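Chitinase A (Cycas revoluta, PDB 4MNK) is a plant class V chitinase of glycoside hydrolase family 18 that binds N-acetylglucosamine oligomers and probably hydrolyses the beta-1,4 links of chitin. Local coordinates at residues A[244-255]-A[294-302]. Sequence-based numbering, arbitrary orientation.
Sequences SWLLKNNNEVGI and YAYKDNVWV
Trp245 and Trp301 pair across an antiparallel sheet in which the end of strand 234-247 meets the beta hairpin 292-304; in class V plant chitinases, as in other GH18 enzymes that have it, this sheet probably belongs to the alpha+beta insertion domain set on the TIM barrel. Their backbones bond in both directions: Trp245 N gives its hydrogen to Trp301 O at 2.8 Å, almost straight, and Trp301 N gives its own to Trp245 O. Two residues on, the hydrogen of Leu247 N goes to Asn299 O at 2.7 Å, the carbonyl being supplied by the hairpin's type II' turn (Lys297 to Val300). On the tryptophan face the two indoles run side by side, CE3 of Trp245 lying 3.5 Å from CE3 of Trp301, with their six-membered rings inclined at 76°. The Trp245 indole nitrogen is satisfied outside the pair, by the backbone oxygen of Glu199, a residue lining a bound sugar.

Beyond Leu247 the chain loops back through a type I turn (Asn249 to Glu252), where Asn249 ND2 donates a hydrogen bond to Glu252 OE2 at 3.1 Å, meeting it from above the carboxylate plane. Two waters join residues 247-250 to the hairpin: one, at the strand end, donates to Leu247 O and accepts from Asn299 ND2, while the other, in the loop, donates to both Asn250 O and Asp298 O. The loop then crosses Tyr296, where Val253 CB stands 3.5 Å from the ring centroid and close to its normal, a CH-pi contact. CG of Tyr296 sits between backbone N and carbonyl carbon (chi1 62°), turning the ring beneath the valine.

The indole edge of Trp301 meets the returning loop through one bent hydrogen bond. Its NE1 donates to Val253 O at 2.7 Å; the oxygen lies in the indole plane, yet the nitrogen stands 57° out of the carbonyl plane.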
ATOM      1  N   SER A 244      15.090   6.668   6.410  1.00  8.13           N
ATOM      2  CA  SER A 244      16.131   7.475   7.028  1.00  8.38           C
ATOM      3  C   SER A 244      17.437   6.720   7.208  1.00  8.51           C
ATOM      4  O   SER A 244      17.452   5.495   7.382  1.00  8.69           O
ATOM      5  CB  SER A 244      15.653   8.001   8.381  1.00  8.42           C
ATOM      6  OG  SER A 244      15.456   6.925   9.277  1.00  9.10           O
ATOM      7  N   TRP A 245      18.524   7.485   7.186  1.00  8.58           N
ATOM      8  CA  TRP A 245      19.875   6.981   7.364  1.00  9.02           C
ATOM      9  C   TRP A 245      20.599   7.850   8.382  1.00  9.24           C
ATOM     10  O   TRP A 245      20.234   9.012   8.596  1.00  9.13           O
ATOM     11  CB  TRP A 245      20.664   7.119   6.065  1.00  9.17           C
ATOM     12  CG  TRP A 245      20.389   6.158   4.951  1.00  9.46           C
ATOM     13  CD1 TRP A 245      21.109   5.039   4.640  1.00 10.07           C
ATOM     14  CD2 TRP A 245      19.379   6.275   3.940  1.00  9.76           C
ATOM     15  NE1 TRP A 245      20.594   4.437   3.520  1.00 10.14           N
ATOM     16  CE2 TRP A 245      19.531   5.174   3.070  1.00 10.09           C
ATOM     17  CE3 TRP A 245      18.345   7.188   3.700  1.00  9.76           C
ATOM     18  CZ2 TRP A 245      18.698   4.969   1.968  1.00 10.11           C
ATOM     19  CZ3 TRP A 245      17.510   6.977   2.605  1.00  9.58           C
ATOM     20  CH2 TRP A 245      17.693   5.874   1.756  1.00 10.17           C
ATOM     21  N   LEU A 246      21.644   7.286   8.982  1.00  9.64           N
ATOM     22  CA  LEU A 246      22.644   8.072   9.691  1.00 10.30           C
ATOM     23  C   LEU A 246      23.815   8.305   8.744  1.00 10.53           C
ATOM     24  O   LEU A 246      24.337   7.357   8.150  1.00 10.76           O
ATOM     25  CB  LEU A 246      23.112   7.360  10.963  1.00 10.68           C
ATOM     26  CG  LEU A 246      22.056   7.094  12.040  1.00 11.40           C
ATOM     27  CD1 LEU A 246      22.657   6.317  13.201  1.00 12.72           C
ATOM     28  CD2 LEU A 246      21.425   8.389  12.536  1.00 11.98           C
ATOM     29  N   LEU A 247      24.210   9.566   8.592  1.00 10.95           N
ATOM     30  CA  LEU A 247      25.283   9.938   7.675  1.00 11.35           C
ATOM     31  C   LEU A 247      26.652   9.597   8.239  1.00 11.91           C
ATOM     32  O   LEU A 247      26.893   9.740   9.441  1.00 11.74           O
ATOM     33  CB  LEU A 247      25.219  11.432   7.348  1.00 11.06           C
ATOM     34  CG  LEU A 247      23.981  11.935   6.601  1.00 10.85           C
ATOM     35  CD1 LEU A 247      23.951  13.451   6.600  1.00 10.60           C
ATOM     36  CD2 LEU A 247      23.926  11.393   5.179  1.00 10.68           C
ATOM     37  N   LYS A 248      27.545   9.144   7.363  1.00 12.68           N
ATOM     38  CA  LYS A 248      28.931   8.893   7.744  1.00 13.62           C
ATOM     39  C   LYS A 248      29.646  10.210   8.046  1.00 13.83           C
ATOM     40  O   LYS A 248      30.412  10.297   9.008  1.00 14.13           O
ATOM     41  CB  LYS A 248      29.666   8.109   6.651  1.00 13.96           C
ATOM     42  CG  LYS A 248      31.036   7.580   7.077  1.00 15.35           C
ATOM     43  CD  LYS A 248      31.649   6.652   6.032  1.00 17.32           C
ATOM     44  CE  LYS A 248      31.117   5.227   6.148  1.00 18.67           C
ATOM     45  NZ  LYS A 248      31.702   4.329   5.110  1.00 19.81           N
ATOM     46  N   ASN A 249      29.382  11.223   7.220  1.00 14.15           N
ATOM     47  CA  ASN A 249      29.958  12.557   7.382  1.00 14.60           C
ATOM     48  C   ASN A 249      28.891  13.636   7.240  1.00 14.39           C
ATOM     49  O   ASN A 249      28.123  13.630   6.274  1.00 14.40           O
ATOM     50  CB  ASN A 249      31.072  12.794   6.355  1.00 15.10           C
ATOM     51  CG  ASN A 249      32.129  11.707   6.377  1.00 16.26           C
ATOM     52  OD1 ASN A 249      32.727  11.427   7.417  1.00 17.77           O
ATOM     53  ND2 ASN A 249      32.365  11.090   5.225  1.00 17.45           N
ATOM     54  N   ASN A 250      28.859  14.562   8.197  1.00 14.46           N
ATOM     55  CA  ASN A 250      27.840  15.619   8.235  1.00 14.49           C
ATOM     56  C   ASN A 250      27.948  16.672   7.130  1.00 14.73           C
ATOM     57  O   ASN A 250      27.031  17.475   6.942  1.00 14.90           O
ATOM     58  CB  ASN A 250      27.817  16.298   9.612  1.00 14.44           C
ATOM     59  CG  ASN A 250      27.246  15.405  10.698  1.00 14.04           C
ATOM     60  OD1 ASN A 250      27.064  14.204  10.504  1.00 13.97           O
ATOM     61  ND2 ASN A 250      26.965  15.993  11.855  1.00 14.05           N
ATOM     62  N   ASN A 251      29.063  16.671   6.403  1.00 14.92           N
ATOM     63  CA  ASN A 251      29.241  17.594   5.281  1.00 15.13           C
ATOM     64  C   ASN A 251      28.922  16.970   3.919  1.00 14.91           C
ATOM     65  O   ASN A 251      29.022  17.634   2.883  1.00 15.11           O
ATOM     66  CB  ASN A 251      30.639  18.229   5.297  1.00 15.44           C
ATOM     67  CG  ASN A 251      31.763  17.203   5.298  1.00 16.08           C
ATOM     68  OD1 ASN A 251      31.532  15.996   5.174  1.00 17.15           O
ATOM     69  ND2 ASN A 251      32.992  17.683   5.435  1.00 17.13           N
ATOM     70  N   GLU A 252      28.548  15.692   3.930  1.00 14.61           N
ATOM     71  CA  GLU A 252      28.074  15.011   2.728  1.00 14.33           C
ATOM     72  C   GLU A 252      26.607  14.676   2.931  1.00 14.10           C
ATOM     73  O   GLU A 252      26.263  13.727   3.640  1.00 14.18           O
ATOM     74  CB  GLU A 252      28.903  13.762   2.434  1.00 14.40           C
ATOM     75  CG  GLU A 252      30.330  14.074   2.015  1.00 14.61           C
ATOM     76  CD  GLU A 252      31.113  12.837   1.657  1.00 14.94           C
ATOM     77  OE1 GLU A 252      30.835  12.239   0.593  1.00 15.42           O
ATOM     78  OE2 GLU A 252      32.016  12.473   2.436  1.00 14.51           O
ATOM     79  N   VAL A 253      25.748  15.476   2.304  1.00 13.80           N
ATOM     80  CA  VAL A 253      24.334  15.535   2.675  1.00 13.80           C
ATOM     81  C   VAL A 253      23.364  15.351   1.509  1.00 13.77           C
ATOM     82  O   VAL A 253      22.150  15.463   1.691  1.00 13.66           O
ATOM     83  CB  VAL A 253      24.003  16.872   3.395  1.00 13.94           C
ATOM     84  CG1 VAL A 253      24.711  16.955   4.740  1.00 14.18           C
ATOM     85  CG2 VAL A 253      24.366  18.072   2.517  1.00 13.97           C
ATOM     86  N   GLY A 254      23.893  15.080   0.319  1.00 13.76           N
ATOM     87  CA  GLY A 254      23.060  14.906  -0.866  1.00 13.92           C
ATOM     88  C   GLY A 254      22.665  13.460  -1.084  1.00 13.79           C
ATOM     89  O   GLY A 254      22.877  12.611  -0.213  1.00 14.04           O
ATOM     90  N   ILE A 255      22.078  13.184  -2.247  1.00 13.75           N
ATOM     91  CA  ILE A 255      21.770  11.815  -2.656  1.00 13.73           C
ATOM     92  C   ILE A 255      23.070  11.105  -3.026  1.00 13.72           C
ATOM     93  O   ILE A 255      23.911  11.669  -3.733  1.00 13.76           O
ATOM     94  CB  ILE A 255      20.739  11.778  -3.820  1.00 13.78           C
ATOM     95  CG1 ILE A 255      19.333  12.053  -3.273  1.00 14.05           C
ATOM     96  CG2 ILE A 255      20.780  10.434  -4.567  1.00 14.02           C
ATOM     97  CD1 ILE A 255      18.266  12.253  -4.326  1.00 14.82           C
ATOM     98  N   TYR A 294      14.286  15.208   0.097  1.00  7.18           N
ATOM     99  CA  TYR A 294      15.033  14.747   1.249  1.00  7.29           C
ATOM    100  C   TYR A 294      15.277  15.886   2.218  1.00  7.12           C
ATOM    101  O   TYR A 294      15.176  17.059   1.853  1.00  7.24           O
ATOM    102  CB  TYR A 294      16.331  14.029   0.854  1.00  7.53           C
ATOM    103  CG  TYR A 294      17.338  14.818   0.044  1.00  8.44           C
ATOM    104  CD1 TYR A 294      18.384  15.497   0.668  1.00  9.11           C
ATOM    105  CD2 TYR A 294      17.280  14.837  -1.349  1.00  9.24           C
ATOM    106  CE1 TYR A 294      19.333  16.203  -0.076  1.00 10.14           C
ATOM    107  CE2 TYR A 294      18.222  15.538  -2.103  1.00 10.33           C
ATOM    108  CZ  TYR A 294      19.242  16.217  -1.459  1.00 10.60           C
ATOM    109  OH  TYR A 294      20.171  16.909  -2.204  1.00 12.55           O
ATOM    110  N   ALA A 295      15.563  15.532   3.463  1.00  7.01           N
ATOM    111  CA  ALA A 295      15.837  16.515   4.496  1.00  7.20           C
ATOM    112  C   ALA A 295      16.944  15.997   5.390  1.00  7.27           C
ATOM    113  O   ALA A 295      17.041  14.794   5.639  1.00  7.22           O
ATOM    114  CB  ALA A 295      14.583  16.813   5.304  1.00  7.38           C
ATOM    115  N   TYR A 296      17.785  16.906   5.868  1.00  7.40           N
ATOM    116  CA  TYR A 296      18.913  16.516   6.699  1.00  7.61           C
ATOM    117  C   TYR A 296      19.203  17.540   7.783  1.00  7.67           C
ATOM    118  O   TYR A 296      18.968  18.736   7.607  1.00  7.18           O
ATOM    119  CB  TYR A 296      20.162  16.267   5.839  1.00  8.12           C
ATOM    120  CG  TYR A 296      20.646  17.491   5.091  1.00  9.11           C
ATOM    121  CD1 TYR A 296      20.191  17.768   3.801  1.00 10.36           C
ATOM    122  CD2 TYR A 296      21.546  18.381   5.678  1.00 10.20           C
ATOM    123  CE1 TYR A 296      20.627  18.896   3.112  1.00 11.56           C
ATOM    124  CE2 TYR A 296      21.984  19.513   5.000  1.00 11.64           C
ATOM    125  CZ  TYR A 296      21.520  19.762   3.721  1.00 11.96           C
ATOM    126  OH  TYR A 296      21.960  20.880   3.049  1.00 13.70           O
ATOM    127  N   LYS A 297      19.706  17.045   8.908  1.00  8.08           N
ATOM    128  CA  LYS A 297      20.207  17.872   9.990  1.00  8.50           C
ATOM    129  C   LYS A 297      21.260  17.047  10.705  1.00  8.49           C
ATOM    130  O   LYS A 297      21.020  15.886  11.035  1.00  8.40           O
ATOM    131  CB  LYS A 297      19.093  18.263  10.967  1.00  8.91           C
ATOM    132  CG  LYS A 297      19.515  19.364  11.944  1.00 10.37           C
ATOM    133  CD  LYS A 297      18.375  19.860  12.822  1.00 11.83           C
ATOM    134  CE  LYS A 297      18.304  19.105  14.134  1.00 11.63           C
ATOM    135  NZ  LYS A 297      17.269  19.666  15.055  1.00 10.41           N
ATOM    136  N   ASP A 298      22.425  17.648  10.933  1.00  8.68           N
ATOM    137  CA  ASP A 298      23.545  16.951  11.561  1.00  8.98           C
ATOM    138  C   ASP A 298      23.790  15.603  10.866  1.00  8.92           C
ATOM    139  O   ASP A 298      24.033  15.587   9.660  1.00  9.04           O
ATOM    140  CB  ASP A 298      23.335  16.852  13.078  1.00  9.42           C
ATOM    141  CG  ASP A 298      23.245  18.224  13.733  1.00 10.31           C
ATOM    142  OD1 ASP A 298      24.049  19.110  13.368  1.00 12.44           O
ATOM    143  OD2 ASP A 298      22.368  18.432  14.599  1.00 11.74           O
ATOM    144  N   ASN A 299      23.695  14.486  11.586  1.00  8.91           N
ATOM    145  CA  ASN A 299      23.940  13.175  10.971  1.00  9.07           C
ATOM    146  C   ASN A 299      22.690  12.405  10.523  1.00  8.86           C
ATOM    147  O   ASN A 299      22.776  11.218  10.214  1.00  9.13           O
ATOM    148  CB  ASN A 299      24.816  12.300  11.883  1.00  9.46           C
ATOM    149  CG  ASN A 299      24.099  11.852  13.141  1.00 10.07           C
ATOM    150  OD1 ASN A 299      23.239  12.559  13.672  1.00 11.58           O
ATOM    151  ND2 ASN A 299      24.457  10.670  13.632  1.00 11.16           N
ATOM    152  N   VAL A 300      21.538  13.072  10.475  1.00  8.43           N
ATOM    153  CA  VAL A 300      20.288  12.409  10.093  1.00  8.22           C
ATOM    154  C   VAL A 300      19.816  12.872   8.713  1.00  7.71           C
ATOM    155  O   VAL A 300      19.765  14.069   8.436  1.00  7.34           O
ATOM    156  CB  VAL A 300      19.184  12.608  11.168  1.00  8.40           C
ATOM    157  CG1 VAL A 300      17.867  11.981  10.728  1.00  8.80           C
ATOM    158  CG2 VAL A 300      19.623  12.015  12.502  1.00  8.89           C
ATOM    159  N   TRP A 301      19.475  11.907   7.860  1.00  7.16           N
ATOM    160  CA  TRP A 301      19.061  12.159   6.483  1.00  6.99           C
ATOM    161  C   TRP A 301      17.823  11.319   6.210  1.00  6.84           C
ATOM    162  O   TRP A 301      17.803  10.129   6.519  1.00  7.06           O
ATOM    163  CB  TRP A 301      20.183  11.725   5.541  1.00  7.02           C
ATOM    164  CG  TRP A 301      20.125  12.205   4.107  1.00  7.20           C
ATOM    165  CD1 TRP A 301      20.835  13.240   3.575  1.00  6.95           C
ATOM    166  CD2 TRP A 301      19.376  11.634   3.018  1.00  7.28           C
ATOM    167  NE1 TRP A 301      20.568  13.365   2.234  1.00  7.78           N
ATOM    168  CE2 TRP A 301      19.677  12.393   1.863  1.00  7.47           C
ATOM    169  CE3 TRP A 301      18.478  10.565   2.905  1.00  7.51           C
ATOM    170  CZ2 TRP A 301      19.116  12.115   0.612  1.00  7.49           C
ATOM    171  CZ3 TRP A 301      17.913  10.295   1.654  1.00  7.47           C
ATOM    172  CH2 TRP A 301      18.238  11.067   0.528  1.00  7.67           C
ATOM    173  N   VAL A 302      16.797  11.927   5.627  1.00  6.67           N
ATOM    174  CA  VAL A 302      15.568  11.200   5.314  1.00  6.68           C
ATOM    175  C   VAL A 302      15.084  11.526   3.899  1.00  6.49           C
ATOM    176  O   VAL A 302      15.064  12.689   3.501  1.00  6.67           O
ATOM    177  CB  VAL A 302      14.461  11.445   6.388  1.00  6.72           C
ATOM    178  CG1 VAL A 302      14.067  12.923   6.459  1.00  7.14           C
ATOM    179  CG2 VAL A 302      13.239  10.554   6.141  1.00  7.00           C
TER
HETATM  180  O   HOH W   1      26.480   9.065  12.158  1.00 15.68           O
HETATM  181  O   HOH W   2      24.647  17.925   8.203  1.00 13.89           O